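Long-range contacts in adenosine kinase (Sinorhizobium meliloti, PDB 3UBO), which probably transfers a phosphate from ATP to adenosine as a kinase of the pfkB family, and binds both adenosine and ADP: residues K34-I40 with E126-Y132; A71-G75 with P318-A323; F202-M206 with A223-T227. One frame throughout, in Å; residues are numbered along the deposited sequence.

Interaction 1. Residues K34-I40 with E126-Y132; sequences KGAMNLI and ERSMNTY. With ADN (adenosine), chain C.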
# COMPACT_ATOMS: atom_id res chain seq x y z
N LYS A 34 15.40 -17.35 0.50
CA LYS A 34 14.56 -16.93 -0.61
C LYS A 34 13.32 -17.83 -0.63
O LYS A 34 13.46 -19.04 -0.61
CB LYS A 34 15.32 -17.02 -1.91
CG LYS A 34 14.63 -16.27 -3.03
CD LYS A 34 15.35 -16.32 -4.35
CE LYS A 34 14.56 -15.60 -5.46
NZ LYS A 34 15.34 -15.57 -6.79
N GLY A 35 12.14 -17.23 -0.68
CA GLY A 35 10.92 -17.97 -0.86
C GLY A 35 10.21 -18.31 0.42
O GLY A 35 9.01 -18.50 0.44
N ALA A 36 10.96 -18.37 1.50
CA ALA A 36 10.47 -18.87 2.76
C ALA A 36 9.83 -17.83 3.64
O ALA A 36 9.81 -16.66 3.31
CB ALA A 36 11.60 -19.50 3.49
N MSE A 37 9.31 -18.26 4.77
CA MSE A 37 8.91 -17.34 5.79
C MSE A 37 9.90 -17.45 6.89
O MSE A 37 10.08 -18.49 7.45
CB MSE A 37 7.60 -17.73 6.41
CG MSE A 37 7.84 -18.13 7.82
SE MSE A 37 7.32 -16.88 9.08
CE MSE A 37 6.60 -18.09 10.28
N ASN A 38 10.59 -16.34 7.13
CA ASN A 38 11.62 -16.26 8.15
C ASN A 38 11.07 -15.65 9.42
O ASN A 38 10.40 -14.61 9.38
CB ASN A 38 12.82 -15.45 7.64
CG ASN A 38 13.33 -15.95 6.30
OD1 ASN A 38 14.42 -16.53 6.22
ND2 ASN A 38 12.55 -15.73 5.25
N LEU A 39 11.36 -16.29 10.54
CA LEU A 39 10.84 -15.87 11.80
C LEU A 39 11.88 -15.07 12.49
O LEU A 39 13.00 -15.48 12.60
CB LEU A 39 10.54 -17.09 12.62
CG LEU A 39 9.13 -17.60 12.49
CD1 LEU A 39 9.13 -18.94 13.09
CD2 LEU A 39 8.18 -16.71 13.19
N ILE A 40 11.47 -13.92 12.96
CA ILE A 40 12.39 -12.95 13.51
C ILE A 40 11.86 -12.32 14.81
O ILE A 40 10.63 -12.08 14.96
CB ILE A 40 12.65 -11.80 12.47
CG1 ILE A 40 11.44 -10.87 12.36
CG2 ILE A 40 13.05 -12.36 11.20
CD1 ILE A 40 11.52 -9.82 11.27
N GLU A 126 9.30 -13.79 -6.90
CA GLU A 126 9.45 -14.57 -5.68
C GLU A 126 9.39 -13.60 -4.51
O GLU A 126 9.65 -12.41 -4.67
CB GLU A 126 10.77 -15.32 -5.68
CG GLU A 126 10.65 -16.80 -6.00
CD GLU A 126 9.26 -17.34 -5.72
OE1 GLU A 126 8.91 -17.51 -4.53
OE2 GLU A 126 8.51 -17.60 -6.69
N ARG A 127 9.03 -14.10 -3.33
CA ARG A 127 8.87 -13.24 -2.21
C ARG A 127 9.53 -13.93 -1.03
O ARG A 127 9.40 -15.13 -0.88
CB ARG A 127 7.38 -12.93 -2.00
CG ARG A 127 6.46 -14.13 -1.88
CD ARG A 127 6.40 -14.57 -0.43
NE ARG A 127 5.46 -15.67 -0.14
CZ ARG A 127 5.80 -16.93 0.17
NH1 ARG A 127 7.09 -17.30 0.21
NH2 ARG A 127 4.83 -17.80 0.40
N SER A 128 10.26 -13.17 -0.22
CA SER A 128 10.98 -13.73 0.95
C SER A 128 10.53 -13.00 2.23
O SER A 128 10.62 -11.76 2.32
CB SER A 128 12.50 -13.69 0.76
OG SER A 128 12.85 -14.41 -0.40
N MSE A 129 9.98 -13.75 3.18
CA MSE A 129 9.30 -13.08 4.25
C MSE A 129 10.04 -13.19 5.61
O MSE A 129 10.77 -14.13 5.86
CB MSE A 129 7.86 -13.55 4.32
CG MSE A 129 6.97 -13.20 3.13
SE MSE A 129 5.17 -14.14 3.17
CE MSE A 129 6.03 -15.94 3.37
N ASN A 130 9.84 -12.21 6.48
CA ASN A 130 10.60 -12.14 7.67
C ASN A 130 9.61 -11.53 8.62
O ASN A 130 9.30 -10.33 8.56
CB ASN A 130 11.81 -11.22 7.47
CG ASN A 130 12.85 -11.79 6.52
OD1 ASN A 130 13.67 -12.64 6.91
ND2 ASN A 130 12.86 -11.27 5.28
N THR A 131 9.11 -12.39 9.50
CA THR A 131 7.87 -12.11 10.24
C THR A 131 8.15 -12.10 11.68
O THR A 131 8.79 -13.01 12.18
CB THR A 131 6.76 -13.16 9.93
OG1 THR A 131 6.47 -13.10 8.53
CG2 THR A 131 5.52 -12.84 10.67
N TYR A 132 7.70 -11.03 12.32
CA TYR A 132 7.80 -10.89 13.74
C TYR A 132 6.35 -11.06 14.26
O TYR A 132 5.46 -10.30 13.86
CB TYR A 132 8.45 -9.53 14.15
CG TYR A 132 8.08 -9.07 15.57
CD1 TYR A 132 8.50 -9.79 16.70
CD2 TYR A 132 7.27 -7.95 15.79
CE1 TYR A 132 8.15 -9.40 17.99
CE2 TYR A 132 6.93 -7.56 17.05
CZ TYR A 132 7.38 -8.29 18.17
OH TYR A 132 7.01 -7.90 19.47
O5' ADN C . 1.54 -16.27 1.73
C5' ADN C . 1.11 -14.86 1.64
C4' ADN C . 1.03 -14.13 3.03
O4' ADN C . 1.79 -14.77 4.06
C3' ADN C . 1.27 -12.55 3.32
O3' ADN C . 0.37 -11.52 2.98
C2' ADN C . 1.68 -12.55 4.83
O2' ADN C . 0.96 -11.63 5.68
C1' ADN C . 1.54 -13.98 5.17
N9 ADN C . 2.51 -14.39 6.23
C8 ADN C . 3.93 -14.29 6.31
N7 ADN C . 4.39 -14.96 7.47
C5 ADN C . 3.25 -15.50 8.09
C6 ADN C . 3.08 -16.24 9.29
N6 ADN C . 4.19 -16.64 10.11
N1 ADN C . 1.74 -16.64 9.65
C2 ADN C . 0.63 -16.28 8.82
N3 ADN C . 0.76 -15.53 7.62
C4 ADN C . 2.08 -15.14 7.30
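The carbonyl oxygen of Met129 is gripped twice by one residue: Asn38 gives it the backbone N, 2.6 Å from Met129 O, and the side-chain ND2, modelled very short at 2.5 Å from Met129 O. The pair belongs to the parallel ladder between edge strand 37-39 and strand 127-132, in the small mixed sheet that in ribokinase-like kinases serves as a lid over the substrate site. With CG beside its own backbone N (chi1 -53°), Asn38 turns its amide back so that ND2 reaches the same oxygen as its backbone N-H, while OD1 accepts a bond from Ile33 N. With an alanine here, Met129 O is likely to lose its second donor and Ile33 N this acceptor.

Asn130 lies alongside Asn38 and points the same way, its OD1 3.0 Å from Asn38 CB and the two amide planes 29° apart. The ladder goes on through Met129 N to Ala36 O, Thr131 N to Asn38 O and Ile40 N to Thr131 O. Ahead of the strand, Gly35 N donates to Ser128 OG at 2.9 Å.

The other face, bearing Met37, Met129 and Thr131, looks onto adenosine. Thr131 OG1 is 3.0 Å from N7 of the base and is also hydrogen-bonded to Ser117 OG. Met129, a selenomethionine, lays its CE over the centre of one face of the Arg127 guanidinium and brings SE to 3.4 Å from adenosine C8.

Interaction 2. Residues A71-G75 with P318-A323; sequences ASLGG and PLVSLA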
# COMPACT_ATOMS: atom_id res chain seq x y z
N ALA A 71 -14.87 -13.52 0.74
CA ALA A 71 -15.67 -12.27 0.64
C ALA A 71 -15.62 -11.58 -0.76
O ALA A 71 -16.63 -11.20 -1.30
CB ALA A 71 -15.33 -11.28 1.75
N SER A 72 -14.43 -11.40 -1.33
CA SER A 72 -14.30 -10.78 -2.66
C SER A 72 -14.97 -11.61 -3.75
O SER A 72 -15.72 -11.06 -4.53
CB SER A 72 -12.82 -10.44 -3.01
OG SER A 72 -12.61 -9.03 -3.09
N LEU A 73 -14.68 -12.91 -3.81
CA LEU A 73 -15.35 -13.81 -4.73
C LEU A 73 -16.89 -13.82 -4.67
O LEU A 73 -17.55 -14.28 -5.60
CB LEU A 73 -14.81 -15.21 -4.59
CG LEU A 73 -13.38 -15.28 -5.04
CD1 LEU A 73 -12.81 -16.66 -4.85
CD2 LEU A 73 -13.36 -14.93 -6.55
N GLY A 74 -17.46 -13.24 -3.64
CA GLY A 74 -18.89 -13.25 -3.46
C GLY A 74 -19.39 -13.92 -2.20
O GLY A 74 -20.44 -13.52 -1.70
N GLY A 75 -18.62 -14.88 -1.65
CA GLY A 75 -18.94 -15.63 -0.44
C GLY A 75 -19.09 -14.86 0.89
O GLY A 75 -18.89 -13.63 0.95
N PRO A 318 -6.90 -8.54 -3.17
CA PRO A 318 -7.71 -7.78 -4.17
C PRO A 318 -8.29 -6.58 -3.49
O PRO A 318 -8.84 -6.77 -2.46
CB PRO A 318 -8.87 -8.73 -4.48
CG PRO A 318 -8.84 -9.74 -3.24
CD PRO A 318 -7.39 -9.92 -2.99
N LEU A 319 -8.19 -5.39 -4.00
CA LEU A 319 -8.70 -4.22 -3.28
C LEU A 319 -10.09 -3.80 -3.76
O LEU A 319 -10.63 -2.72 -3.38
CB LEU A 319 -7.71 -3.05 -3.44
CG LEU A 319 -6.26 -3.44 -3.12
CD1 LEU A 319 -5.26 -2.29 -3.54
CD2 LEU A 319 -6.07 -3.90 -1.62
N VAL A 320 -10.64 -4.64 -4.63
CA VAL A 320 -12.01 -4.49 -5.13
C VAL A 320 -12.55 -5.91 -5.34
O VAL A 320 -11.75 -6.86 -5.61
CB VAL A 320 -12.06 -3.67 -6.46
CG1 VAL A 320 -11.58 -2.20 -6.24
CG2 VAL A 320 -11.28 -4.40 -7.53
N SER A 321 -13.88 -6.04 -5.15
CA SER A 321 -14.60 -7.29 -5.40
C SER A 321 -14.11 -8.08 -6.68
O SER A 321 -14.32 -7.62 -7.83
CB SER A 321 -16.08 -6.93 -5.56
OG SER A 321 -16.77 -7.97 -6.23
N LEU A 322 -13.46 -9.24 -6.51
CA LEU A 322 -13.20 -10.10 -7.67
C LEU A 322 -14.49 -10.58 -8.36
O LEU A 322 -14.51 -10.86 -9.56
CB LEU A 322 -12.45 -11.35 -7.27
CG LEU A 322 -11.04 -11.13 -6.77
CD1 LEU A 322 -10.13 -12.40 -7.05
CD2 LEU A 322 -10.55 -9.87 -7.48
N ALA A 323 -15.56 -10.74 -7.59
CA ALA A 323 -16.83 -11.08 -8.24
C ALA A 323 -17.07 -10.07 -9.41
O ALA A 323 -17.05 -10.48 -10.59
CB ALA A 323 -17.99 -11.09 -7.20
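Ser72 reaches from the last turn of helix 62-73 into the bend formed by residues 318-322. Its CB sits 3.8 Å from Leu322 N, with the ring carbon CG of Pro318 nearly as close. One atom further, OG approaches Val320 O at 3.4 Å, a long, weak hydrogen bond at best; Gln99 OE1 competes weakly for the same proton. OG also lies 3.5 Å from Ser321 CA.

The firmer link comes from the backbone. Ala323 N, in the first turn of helix 322-336, donates to Ser72 O at 3.1 Å. Next to it Leu73 reaches across with CD2, which packs on Leu322 CB at 3.8 Å, while Phe288 of helix 278-290 touches Leu73 as well.

Both helix ends are finished by recognised caps. Gly74, with a positive phi of 120°, closes helix 62-73, and its N bonds back to Ala71 O. Ser321 holds OG anti to its own N and bonds it to Thr324 N. A helix C terminus, rich in carbonyls, thus meets a helix N terminus, rich in N-H groups, in a pairing of a Schellman motif with a serine N-cap.

Interaction 3. Residues F202-M206 with A223-T227; sequences FLELM and ALYET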
# COMPACT_ATOMS: atom_id res chain seq x y z
N PHE A 202 1.33 -32.00 12.37
CA PHE A 202 0.50 -31.78 11.20
C PHE A 202 -0.22 -33.10 10.80
O PHE A 202 -1.45 -33.15 10.85
CB PHE A 202 1.33 -31.14 10.03
CG PHE A 202 1.51 -29.61 10.14
CD1 PHE A 202 1.13 -28.90 11.30
CD2 PHE A 202 2.12 -28.88 9.10
CE1 PHE A 202 1.31 -27.48 11.36
CE2 PHE A 202 2.30 -27.47 9.15
CZ PHE A 202 1.91 -26.77 10.24
N LEU A 203 0.54 -34.15 10.44
CA LEU A 203 0.02 -35.52 10.16
C LEU A 203 -1.07 -36.08 11.13
O LEU A 203 -2.19 -36.44 10.74
CB LEU A 203 1.19 -36.52 10.10
CG LEU A 203 2.12 -36.37 8.91
CD1 LEU A 203 3.29 -37.27 9.04
CD2 LEU A 203 1.37 -36.73 7.65
N GLU A 204 -0.71 -36.18 12.39
CA GLU A 204 -1.61 -36.66 13.41
C GLU A 204 -2.84 -35.76 13.48
O GLU A 204 -3.97 -36.18 13.81
CB GLU A 204 -0.89 -36.68 14.77
CG GLU A 204 -1.79 -36.64 16.01
CD GLU A 204 -2.62 -37.91 16.19
OE1 GLU A 204 -2.23 -38.98 15.64
OE2 GLU A 204 -3.65 -37.81 16.90
N LEU A 205 -2.60 -34.50 13.22
CA LEU A 205 -3.70 -33.57 13.20
C LEU A 205 -4.61 -33.90 11.98
O LEU A 205 -5.81 -33.67 12.04
CB LEU A 205 -3.14 -32.16 13.24
CG LEU A 205 -3.92 -30.95 12.83
CD1 LEU A 205 -4.49 -30.25 14.06
CD2 LEU A 205 -2.93 -30.05 12.07
N MSE A 206 -4.06 -34.50 10.92
CA MSE A 206 -4.88 -35.01 9.81
C MSE A 206 -5.47 -36.39 10.15
O MSE A 206 -6.68 -36.61 10.10
CB MSE A 206 -4.07 -35.18 8.54
CG MSE A 206 -3.61 -33.90 7.89
SE MSE A 206 -2.12 -34.21 6.53
CE MSE A 206 -3.08 -34.84 4.93
N ALA A 223 7.53 -32.58 1.25
CA ALA A 223 8.38 -32.43 2.42
C ALA A 223 7.65 -32.93 3.61
O ALA A 223 8.23 -33.16 4.66
CB ALA A 223 8.70 -30.96 2.62
N LEU A 224 6.34 -33.02 3.46
CA LEU A 224 5.47 -33.55 4.47
C LEU A 224 5.64 -35.06 4.56
O LEU A 224 5.46 -35.63 5.62
CB LEU A 224 4.03 -33.18 4.15
CG LEU A 224 2.87 -33.80 4.91
CD1 LEU A 224 2.82 -33.29 6.37
CD2 LEU A 224 1.56 -33.52 4.17
N TYR A 225 6.05 -35.71 3.48
CA TYR A 225 6.36 -37.14 3.47
C TYR A 225 7.84 -37.36 3.12
O TYR A 225 8.17 -38.31 2.39
CB TYR A 225 5.43 -37.93 2.49
CG TYR A 225 3.94 -37.73 2.80
CD1 TYR A 225 3.38 -38.24 3.97
CD2 TYR A 225 3.11 -36.99 1.95
CE1 TYR A 225 2.04 -38.04 4.29
CE2 TYR A 225 1.76 -36.78 2.27
CZ TYR A 225 1.23 -37.31 3.44
OH TYR A 225 -0.09 -37.11 3.79
N GLU A 226 8.71 -36.46 3.61
CA GLU A 226 10.14 -36.53 3.32
C GLU A 226 10.42 -37.31 2.03
O GLU A 226 10.89 -38.45 2.11
CB GLU A 226 10.89 -37.19 4.48
N THR A 227 10.14 -36.73 0.86
CA THR A 227 10.40 -37.39 -0.43
C THR A 227 10.51 -36.47 -1.69
O THR A 227 9.85 -35.42 -1.80
CB THR A 227 9.37 -38.55 -0.75
OG1 THR A 227 9.61 -39.09 -2.06
CG2 THR A 227 7.94 -38.03 -0.70
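Leu203 and Leu224 overlap along their flanks, the two side chains running in opposing senses, Leu203 from helix 199-207 and Leu224 from residues 223-227, until Leu203 CD2 lies 3.9 Å from Leu224 CD1. The same methyl of Leu203 also meets Tyr225: CD2 comes within 3.7 Å of CE1, approaching the ring obliquely. One branch of a single leucine therefore touches both neighbours.

On that same side of the ring Leu224 CG stands 4.1 Å above its centre, whereas Leu203 CD2 lies off toward CE1. Leu224 carries its CG anti to the backbone N (chi1 169°), which sends its two methyls out to the opposing helix. Met206, a selenomethionine one turn on from Leu203, comes at Tyr225 head on, its chain bent near the end, and CE reaches 3.9 Å from Tyr225 OH. Its SE passes Leu224 CD2 at 4.4 Å. The hydroxyl itself is hydrogen-bonded to Asp240 OD2 on helix 230-240, which also touches Leu203 and Met206.

The two helices flank strand 213-217 in chain order, and helix 199-207 lies on the crossover between parallel strands 184-188 and 213-217, in the beta-alpha-beta manner of the large domain. No hydrogen bond joins the two segments: methyls, a selenium and an aromatic ring hold them by dispersion and hydrophobic burial, and the tyrosine hydroxyl takes its polar partner from a third helix.

In the fold
The three interactions illustrate different kinds of long-range contact in a ribokinase-like fold. Interaction 1 builds the edge of the small mixed sheet. Interactions 2 and 3 lie among the helices that accompany the seven-stranded parallel sheet, on opposite sides of the chain's centre and about 32 Å apart between their centres. Interaction 1 is about 27 Å from interaction 2 and about 22 Å from interaction 3, centre to centre, and none touches another. In sequence, interactions 1 and 2 alternate their segments, whereas both segments of interaction 3 come after those of interaction 1 and fall between the two of interaction 2. Only interaction 1 lines the adenosine pocket; the others are helix packing away from it.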